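Local structure of acyl-CoA dehydrogenase (3OWA) at residues A[317-322]-A[510-515]; A[504-509]-A[533-538]. The protein probably oxidises acyl-CoA thioesters to the corresponding 2-enoyl-CoA, passing the electrons to its bound FAD. All blocks are in the same frame, centred on the assembly; numbering follows the deposited sequence.

How the contacts relate
From the N terminus, the chain first reaches 317-322 on helix 305-336, then runs through a largely helical course of 187 residues before contact 1 closes with 510-515. Just short of that closure, 504-509 opens contact 2 on the same helix, 490-520; after a turn into helix 526-554, 533-538 closes it. The two loops therefore cross. Contact 1 joins helix 305-336 to helix 490-520, whereas contact 2 is a short antiparallel pairing of helix 490-520 with helix 526-554. Their centres lie about 7 Å apart, and they meet where A320 CB packs on F535 CZ at 3.7 Å, so three helices share one buried core.

Contact 1 (A[317-322]-A[510-515]); sequences KTYAAE and VLRTEK
One face of the R512 guanidinium is overlaid by the Y319 ring, with CE1 3.4 Å above the guanidinium plane. The two planes are tilted by 23°, and the overlap is offset toward the guanidinium rim. At the guanidinium edge, in its plane, sit E322 OE1 and a water. The ring has T513 OG1 at its own edge, near the phenol oxygen.

R512 reaches across the gap on an extended chain, passing Y319 OH with its CG at 3.4 Å. R512 NH1 donates to E322 OE1 at 2.8 Å in a nearly straight bond; NH2 adds only a weak second bond to that oxygen. NH1 of R512 meets OE1 from above the carboxylate plane, 55° out of it, and the pair forms a salt bridge. The water gives a hydrogen bond to E322 OE2 at 2.8 Å and weakly accepts one from R512 NH2. Y319, with CG anti to the backbone N (chi1 180°), extends far enough for OH to donate to T513 OG1 at 2.7 Å. That oxygen is also hydrogen-bonded to T532 OG1 and to A509 O.

Neither charge depends on the other alone: R512 NE pairs with E31, while E322 also takes Y595 OH and a salt bridge from K281. Segments 317-322 and 510-515 run almost at right angles, their local axes 10.6 Å apart, and long polar side chains bridge that span. The alternating charges, all gathered at a buried junction between helices 305-336 and 490-520, would be expected to keep both E322 and R512 ionised.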
loop_
_atom_site.group_PDB
_atom_site.type_symbol
_atom_site.label_atom_id
_atom_site.label_comp_id
_atom_site.label_asym_id
_atom_site.label_seq_id
_atom_site.Cartn_x
_atom_site.Cartn_y
_atom_site.Cartn_z
ATOM N N LYS A 317 -12.958 5.496 -7.079
ATOM C CA LYS A 317 -12.738 5.688 -5.636
ATOM C C LYS A 317 -12.699 7.143 -5.227
ATOM O O LYS A 317 -13.294 7.501 -4.226
ATOM C CB LYS A 317 -11.438 4.989 -5.206
ATOM C CG LYS A 317 -11.506 3.465 -5.375
ATOM C CD LYS A 317 -10.118 2.904 -5.014
ATOM C CE LYS A 317 -9.997 1.416 -5.338
ATOM N NZ LYS A 317 -10.919 0.600 -4.429
ATOM N N THR A 318 -12.013 7.986 -5.996
ATOM C CA THR A 318 -11.912 9.410 -5.661
ATOM C C THR A 318 -13.300 10.080 -5.728
ATOM O O THR A 318 -13.621 10.930 -4.893
ATOM C CB THR A 318 -10.973 10.133 -6.637
ATOM O OG1 THR A 318 -9.650 9.627 -6.494
ATOM C CG2 THR A 318 -10.934 11.678 -6.385
ATOM N N TYR A 319 -14.115 9.696 -6.718
ATOM C CA TYR A 319 -15.487 10.206 -6.828
ATOM C C TYR A 319 -16.235 9.797 -5.572
ATOM O O TYR A 319 -16.888 10.614 -4.952
ATOM C CB TYR A 319 -16.213 9.634 -8.056
ATOM C CG TYR A 319 -17.652 10.138 -8.195
ATOM C CD1 TYR A 319 -17.915 11.443 -8.638
ATOM C CD2 TYR A 319 -18.746 9.306 -7.888
ATOM C CE1 TYR A 319 -19.240 11.915 -8.759
ATOM C CE2 TYR A 319 -20.077 9.768 -8.020
ATOM C CZ TYR A 319 -20.302 11.068 -8.456
ATOM O OH TYR A 319 -21.595 11.530 -8.588
ATOM N N ALA A 320 -16.119 8.534 -5.162
ATOM C CA ALA A 320 -16.863 8.127 -3.971
ATOM C C ALA A 320 -16.363 8.867 -2.725
ATOM O O ALA A 320 -17.178 9.296 -1.907
ATOM C CB ALA A 320 -16.861 6.600 -3.775
ATOM N N ALA A 321 -15.046 9.070 -2.610
ATOM C CA ALA A 321 -14.486 9.809 -1.469
ATOM C C ALA A 321 -14.912 11.274 -1.452
ATOM O O ALA A 321 -15.294 11.824 -0.407
ATOM C CB ALA A 321 -12.914 9.683 -1.431
ATOM N N GLU A 322 -14.800 11.927 -2.607
ATOM C CA GLU A 322 -15.185 13.316 -2.719
ATOM C C GLU A 322 -16.677 13.484 -2.373
ATOM O O GLU A 322 -17.034 14.395 -1.620
ATOM C CB GLU A 322 -14.939 13.843 -4.133
ATOM C CG GLU A 322 -15.349 15.291 -4.323
ATOM C CD GLU A 322 -15.342 15.717 -5.784
ATOM O OE1 GLU A 322 -15.772 14.927 -6.688
ATOM O OE2 GLU A 322 -14.913 16.865 -6.027
ATOM N N VAL A 510 -24.294 7.421 -5.059
ATOM C CA VAL A 510 -25.612 7.240 -5.705
ATOM C C VAL A 510 -26.425 8.531 -5.683
ATOM O O VAL A 510 -26.930 8.977 -6.717
ATOM C CB VAL A 510 -26.433 6.098 -5.076
ATOM C CG1 VAL A 510 -27.862 6.089 -5.645
ATOM C CG2 VAL A 510 -25.777 4.767 -5.365
ATOM N N LEU A 511 -26.512 9.137 -4.500
ATOM C CA LEU A 511 -27.360 10.302 -4.291
ATOM C C LEU A 511 -26.823 11.494 -5.032
ATOM O O LEU A 511 -27.599 12.260 -5.600
ATOM C CB LEU A 511 -27.539 10.610 -2.799
ATOM C CG LEU A 511 -28.384 9.580 -2.035
ATOM C CD1 LEU A 511 -28.433 9.909 -0.541
ATOM C CD2 LEU A 511 -29.790 9.490 -2.620
ATOM N N ARG A 512 -25.494 11.643 -5.056
ATOM C CA ARG A 512 -24.883 12.744 -5.806
ATOM C C ARG A 512 -25.151 12.611 -7.304
ATOM O O ARG A 512 -25.459 13.607 -7.983
ATOM C CB ARG A 512 -23.370 12.844 -5.541
ATOM C CG ARG A 512 -22.684 13.878 -6.401
ATOM C CD ARG A 512 -21.205 13.908 -6.135
ATOM N NE ARG A 512 -20.579 14.907 -6.978
ATOM C CZ ARG A 512 -19.270 15.079 -7.079
ATOM N NH1 ARG A 512 -18.439 14.312 -6.360
ATOM N NH2 ARG A 512 -18.793 16.022 -7.884
ATOM N N THR A 513 -25.040 11.391 -7.815
ATOM C CA THR A 513 -25.283 11.147 -9.228
ATOM C C THR A 513 -26.803 11.352 -9.542
ATOM O O THR A 513 -27.168 11.983 -10.531
ATOM C CB THR A 513 -24.775 9.744 -9.647
ATOM O OG1 THR A 513 -23.379 9.599 -9.278
ATOM C CG2 THR A 513 -24.970 9.517 -11.153
ATOM N N GLU A 514 -27.658 10.835 -8.669
ATOM C CA GLU A 514 -29.101 10.994 -8.788
ATOM C C GLU A 514 -29.475 12.472 -8.809
ATOM O O GLU A 514 -30.246 12.919 -9.676
ATOM C CB GLU A 514 -29.781 10.295 -7.614
ATOM C CG GLU A 514 -31.285 10.131 -7.773
ATOM C CD GLU A 514 -31.955 9.562 -6.517
ATOM O OE1 GLU A 514 -31.326 8.715 -5.824
ATOM O OE2 GLU A 514 -33.108 9.981 -6.222
ATOM N N LYS A 515 -28.912 13.239 -7.876
ATOM C CA LYS A 515 -29.139 14.675 -7.855
ATOM C C LYS A 515 -28.690 15.375 -9.147
ATOM O O LYS A 515 -29.411 16.235 -9.674
ATOM C CB LYS A 515 -28.512 15.323 -6.609
ATOM C CG LYS A 515 -28.377 16.838 -6.741
ATOM C CD LYS A 515 -28.968 17.610 -5.590
ATOM C CE LYS A 515 -28.389 17.246 -4.267
ATOM N NZ LYS A 515 -28.596 18.404 -3.344
HETATM O O HOH W 1 -15.904 17.559 -8.520
#

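Contact 2 (A[504-509]-A[533-538])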
loop_
_atom_site.group_PDB
_atom_site.type_symbol
_atom_site.label_atom_id
_atom_site.label_comp_id
_atom_site.label_asym_id
_atom_site.label_seq_id
_atom_site.Cartn_x
_atom_site.Cartn_y
_atom_site.Cartn_z
ATOM N N TYR A 504 -21.836 4.090 3.300
ATOM C CA TYR A 504 -21.816 5.556 3.265
ATOM C C TYR A 504 -21.217 6.106 1.964
ATOM O O TYR A 504 -21.743 7.050 1.369
ATOM C CB TYR A 504 -21.053 6.120 4.493
ATOM C CG TYR A 504 -21.186 7.612 4.699
ATOM C CD1 TYR A 504 -22.448 8.213 4.809
ATOM C CD2 TYR A 504 -20.062 8.423 4.780
ATOM C CE1 TYR A 504 -22.587 9.584 5.000
ATOM C CE2 TYR A 504 -20.182 9.800 4.979
ATOM C CZ TYR A 504 -21.459 10.371 5.089
ATOM O OH TYR A 504 -21.579 11.734 5.275
ATOM N N ALA A 505 -20.112 5.532 1.524
ATOM C CA ALA A 505 -19.523 5.962 0.257
ATOM C C ALA A 505 -20.442 5.630 -0.944
ATOM O O ALA A 505 -20.629 6.466 -1.845
ATOM C CB ALA A 505 -18.149 5.315 0.079
HETATM N N MSE A 506 -21.008 4.426 -0.948
HETATM C CA MSE A 506 -21.943 3.999 -2.017
HETATM C C MSE A 506 -23.138 4.916 -2.100
HETATM O O MSE A 506 -23.475 5.395 -3.170
HETATM C CB MSE A 506 -22.460 2.588 -1.762
HETATM C CG MSE A 506 -21.470 1.492 -2.027
HETATM SE SE MSE A 506 -22.253 -0.202 -1.535
HETATM C CE MSE A 506 -23.690 -0.277 -2.824
ATOM N N GLU A 507 -23.799 5.146 -0.969
ATOM C CA GLU A 507 -24.984 6.016 -0.942
ATOM C C GLU A 507 -24.661 7.452 -1.364
ATOM O O GLU A 507 -25.429 8.089 -2.088
ATOM C CB GLU A 507 -25.630 5.991 0.446
ATOM C CG GLU A 507 -26.891 6.849 0.557
ATOM C CD GLU A 507 -27.493 6.906 1.979
ATOM O OE1 GLU A 507 -28.712 6.654 2.122
ATOM O OE2 GLU A 507 -26.764 7.212 2.959
ATOM N N SER A 508 -23.523 7.967 -0.900
ATOM C CA SER A 508 -23.072 9.317 -1.269
ATOM C C SER A 508 -22.876 9.443 -2.772
ATOM O O SER A 508 -23.298 10.440 -3.370
ATOM C CB SER A 508 -21.777 9.703 -0.544
ATOM O OG SER A 508 -21.934 9.730 0.868
ATOM N N ALA A 509 -22.228 8.443 -3.372
ATOM C CA ALA A 509 -22.047 8.397 -4.811
ATOM C C ALA A 509 -23.409 8.296 -5.540
ATOM O O ALA A 509 -23.649 9.024 -6.516
ATOM C CB ALA A 509 -21.101 7.248 -5.221
ATOM N N GLU A 533 -21.766 3.020 -10.937
ATOM C CA GLU A 533 -21.993 1.599 -11.245
ATOM C C GLU A 533 -20.818 0.723 -10.835
ATOM O O GLU A 533 -20.978 -0.327 -10.197
ATOM C CB GLU A 533 -22.248 1.430 -12.744
ATOM C CG GLU A 533 -23.642 1.897 -13.145
ATOM C CD GLU A 533 -23.828 2.027 -14.644
ATOM O OE1 GLU A 533 -22.820 2.125 -15.391
ATOM O OE2 GLU A 533 -25.001 2.025 -15.078
ATOM N N VAL A 534 -19.632 1.192 -11.200
ATOM C CA VAL A 534 -18.404 0.460 -11.012
ATOM C C VAL A 534 -18.046 0.421 -9.511
ATOM O O VAL A 534 -17.737 -0.644 -8.982
ATOM C CB VAL A 534 -17.286 1.133 -11.877
ATOM C CG1 VAL A 534 -15.931 0.933 -11.292
ATOM C CG2 VAL A 534 -17.379 0.628 -13.348
ATOM N N PHE A 535 -18.124 1.564 -8.833
ATOM C CA PHE A 535 -17.763 1.599 -7.410
ATOM C C PHE A 535 -18.755 0.750 -6.588
ATOM O O PHE A 535 -18.351 -0.024 -5.712
ATOM C CB PHE A 535 -17.703 3.035 -6.844
ATOM C CG PHE A 535 -17.480 3.076 -5.355
ATOM C CD1 PHE A 535 -16.209 2.928 -4.839
ATOM C CD2 PHE A 535 -18.553 3.184 -4.467
ATOM C CE1 PHE A 535 -15.987 2.919 -3.460
ATOM C CE2 PHE A 535 -18.367 3.177 -3.096
ATOM C CZ PHE A 535 -17.065 3.069 -2.582
ATOM N N CYS A 536 -20.039 0.926 -6.872
ATOM C CA CYS A 536 -21.080 0.197 -6.140
ATOM C C CYS A 536 -20.947 -1.312 -6.240
ATOM O O CYS A 536 -21.016 -2.014 -5.229
ATOM C CB CYS A 536 -22.467 0.645 -6.566
ATOM S SG CYS A 536 -22.909 2.163 -5.727
ATOM N N GLN A 537 -20.716 -1.799 -7.453
ATOM C CA GLN A 537 -20.542 -3.216 -7.659
ATOM C C GLN A 537 -19.416 -3.766 -6.783
ATOM O O GLN A 537 -19.598 -4.770 -6.068
ATOM C CB GLN A 537 -20.278 -3.524 -9.131
ATOM C CG GLN A 537 -20.038 -4.983 -9.361
ATOM C CD GLN A 537 -20.572 -5.471 -10.698
ATOM O OE1 GLN A 537 -21.770 -5.378 -10.979
ATOM N NE2 GLN A 537 -19.679 -5.995 -11.527
ATOM N N GLU A 538 -18.252 -3.115 -6.843
ATOM C CA GLU A 538 -17.105 -3.597 -6.063
ATOM C C GLU A 538 -17.217 -3.400 -4.552
ATOM O O GLU A 538 -16.836 -4.287 -3.795
ATOM C CB GLU A 538 -15.787 -3.028 -6.602
ATOM C CG GLU A 538 -15.310 -3.775 -7.886
ATOM C CD GLU A 538 -14.482 -2.899 -8.852
ATOM O OE1 GLU A 538 -14.099 -3.376 -9.953
ATOM O OE2 GLU A 538 -14.235 -1.717 -8.526
#
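Apolar packing between A505, F535, selenomethionine M506 and C536 makes up this interface. With chi1 at 174°, F535 turns its ring away from its own backbone N and toward A505, bringing F535 CZ to within 3.6 Å of A505 CB. F535 CE2 lies 3.7 Å from M506 CG. The ring edge also reaches the backbone N of M506, close to the ring plane, so F535 touches the backbone of helix 490-520 as well as its side chains.

The sulfur contact lies alongside. M506 bends at its last torsion (chi3 65°), which puts the terminal methyl CE 3.9 Å from C536 SG. M506 and C536 also have the nearest pair of CA atoms, 5.7 Å apart.

Between 504-509 and 533-538 the contact is purely apolar; the polar bonds of S508 run within its own helix and to R327. S508 OG turns back to Y504 O at 2.7 Å, and S508 N reaches the same carbonyl oxygen from the opposite face of its plane.

The two helices follow one another in the chain and run antiparallel, with local axes 9.7 Å apart and crossing at -157°, forming a helical hairpin. Helix 305-336 covers one flank, where Y319 meets A509. F367 of helix 358-383 packs on A505, and L463 and V464 of helix 458-482 bear on M506.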